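Local coordinates for heat-shock protein cognate (HSC) co-chaperone sgt12 (Aspergillus fumigatus, PDB 3SZ7) that binds tail-anchored proteins bound for the endoplasmic reticulum, directs them to the GET pathway, and binds HSC-family chaperones through its TPR domain, at residues Q36-A41 and P45-N50. Residues are numbered along the deposited sequence; the frame is centred on the assembly and turned at random.
Sequences QALSIA and PIYLSN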
loop_
_atom_site.group_PDB
_atom_site.type_symbol
_atom_site.label_atom_id
_atom_site.label_comp_id
_atom_site.label_asym_id
_atom_site.label_seq_id
_atom_site.Cartn_x
_atom_site.Cartn_y
_atom_site.Cartn_z
ATOM N N GLN A 36 -18.472 -1.909 9.333
ATOM C CA GLN A 36 -19.327 -2.436 10.396
ATOM C C GLN A 36 -18.503 -3.146 11.465
ATOM O O GLN A 36 -18.780 -3.016 12.655
ATOM C CB GLN A 36 -20.379 -3.392 9.835
ATOM C CG GLN A 36 -21.412 -2.730 8.948
ATOM C CD GLN A 36 -22.433 -3.721 8.435
ATOM O OE1 GLN A 36 -22.751 -3.743 7.247
ATOM N NE2 GLN A 36 -22.947 -4.555 9.331
ATOM N N ALA A 37 -17.493 -3.899 11.039
ATOM C CA ALA A 37 -16.609 -4.577 11.981
ATOM C C ALA A 37 -15.863 -3.548 12.825
ATOM O O ALA A 37 -15.672 -3.731 14.029
ATOM C CB ALA A 37 -15.631 -5.478 11.246
ATOM N N LEU A 38 -15.449 -2.462 12.181
ATOM C CA LEU A 38 -14.734 -1.384 12.858
ATOM C C LEU A 38 -15.617 -0.573 13.809
ATOM O O LEU A 38 -15.115 0.087 14.720
ATOM C CB LEU A 38 -14.055 -0.469 11.837
ATOM C CG LEU A 38 -12.811 -1.082 11.199
ATOM C CD1 LEU A 38 -12.438 -0.365 9.906
ATOM C CD2 LEU A 38 -11.653 -1.056 12.188
ATOM N N SER A 39 -16.928 -0.615 13.603
ATOM C CA SER A 39 -17.834 0.094 14.499
ATOM C C SER A 39 -17.935 -0.646 15.829
ATOM O O SER A 39 -18.277 -0.058 16.854
ATOM C CB SER A 39 -19.217 0.266 13.869
ATOM O OG SER A 39 -19.889 -0.976 13.753
ATOM N N ILE A 40 -17.633 -1.939 15.799
ATOM C CA ILE A 40 -17.603 -2.759 17.005
ATOM C C ILE A 40 -16.237 -2.678 17.677
ATOM O O ILE A 40 -16.141 -2.526 18.899
ATOM C CB ILE A 40 -17.902 -4.230 16.674
ATOM C CG1 ILE A 40 -19.341 -4.374 16.180
ATOM C CG2 ILE A 40 -17.643 -5.117 17.883
ATOM C CD1 ILE A 40 -19.657 -5.743 15.617
ATOM N N ALA A 41 -15.186 -2.784 16.867
ATOM C CA ALA A 41 -13.815 -2.724 17.354
ATOM C C ALA A 41 -13.057 -1.630 16.617
ATOM O O ALA A 41 -12.337 -1.904 15.653
ATOM C CB ALA A 41 -13.125 -4.067 17.175
ATOM N N PRO A 45 -6.335 -3.051 13.765
ATOM C CA PRO A 45 -5.380 -3.046 12.646
ATOM C C PRO A 45 -5.686 -4.092 11.576
ATOM O O PRO A 45 -5.406 -3.847 10.406
ATOM C CB PRO A 45 -4.040 -3.341 13.320
ATOM C CG PRO A 45 -4.396 -4.012 14.611
ATOM C CD PRO A 45 -5.688 -3.393 15.044
ATOM N N ILE A 46 -6.247 -5.234 11.960
ATOM C CA ILE A 46 -6.615 -6.239 10.968
ATOM C C ILE A 46 -7.768 -5.741 10.112
ATOM O O ILE A 46 -7.705 -5.802 8.886
ATOM C CB ILE A 46 -6.987 -7.589 11.611
ATOM C CG1 ILE A 46 -5.759 -8.199 12.286
ATOM C CG2 ILE A 46 -7.527 -8.538 10.555
ATOM C CD1 ILE A 46 -6.038 -9.521 12.971
ATOM N N TYR A 47 -8.814 -5.236 10.760
ATOM C CA TYR A 47 -9.970 -4.712 10.039
ATOM C C TYR A 47 -9.582 -3.491 9.212
ATOM O O TYR A 47 -10.057 -3.317 8.088
ATOM C CB TYR A 47 -11.101 -4.341 10.999
ATOM C CG TYR A 47 -11.575 -5.461 11.894
ATOM C CD1 TYR A 47 -11.286 -6.790 11.601
ATOM C CD2 TYR A 47 -12.321 -5.188 13.033
ATOM C CE1 TYR A 47 -11.727 -7.816 12.428
ATOM C CE2 TYR A 47 -12.765 -6.199 13.855
ATOM C CZ TYR A 47 -12.465 -7.508 13.552
ATOM O OH TYR A 47 -12.911 -8.510 14.384
ATOM N N LEU A 48 -8.720 -2.643 9.767
ATOM C CA LEU A 48 -8.238 -1.474 9.031
ATOM C C LEU A 48 -7.467 -1.859 7.780
ATOM O O LEU A 48 -7.663 -1.271 6.712
ATOM C CB LEU A 48 -7.364 -0.583 9.914
ATOM C CG LEU A 48 -8.096 0.293 10.930
ATOM C CD1 LEU A 48 -7.094 0.960 11.850
ATOM C CD2 LEU A 48 -8.938 1.327 10.199
ATOM N N SER A 49 -6.578 -2.838 7.909
ATOM C CA SER A 49 -5.735 -3.214 6.781
ATOM C C SER A 49 -6.551 -3.918 5.709
ATOM O O SER A 49 -6.265 -3.788 4.522
ATOM C CB SER A 49 -4.558 -4.071 7.233
ATOM O OG SER A 49 -3.761 -3.346 8.157
ATOM N N ASN A 50 -7.581 -4.646 6.130
ATOM C CA ASN A 50 -8.524 -5.219 5.178
ATOM C C ASN A 50 -9.327 -4.153 4.432
ATOM O O ASN A 50 -9.480 -4.233 3.220
ATOM C CB ASN A 50 -9.451 -6.236 5.852
ATOM C CG ASN A 50 -8.775 -7.575 6.087
ATOM O OD1 ASN A 50 -7.601 -7.759 5.761
ATOM N ND2 ASN A 50 -9.509 -8.515 6.667
#
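Tyr47, at the start of helix 45-57, makes a buried, apolar contact with Ala37 and Leu38 near the C-terminal end of helix 27-40 and Ala41 just beyond it, with no hydrogen bond across it. Ala37 CB sits over one face of the ring, 4.0 Å from the ring centroid and 21° off the normal, a CH-pi contact displaced toward the CD2/CE2 side. Ala41 CB approaches obliquely, 4.0 Å from Tyr47 CE2. At the base of the side chain, Leu38 CD2 lies 3.5 Å from Tyr47 CB, the two side chains passing in opposite directions, and Leu38 CD1 meets Leu48 CD2 at 3.9 Å, with those leucines crossing roughly at right angles. The segment axes run nearly antiparallel (157°), 9.6 Å apart, as expected where the second helix of one tetratricopeptide repeat turns into the first helix of the next; the predicted boundary between TPR 1 and TPR 2 falls between Asn44 and Pro45, where the turn gives way to helix 45-57. Tyr47 CG stands beside its backbone N (chi1 -57°), which directs the ring into the gap between the helices. Its hydroxyl hydrogen-bonds to Asp12 and Ser11, tying the ring's far end to the N-terminal part of the domain, while Leu48 also packs on Leu70 and Ala71 of helix 61-74.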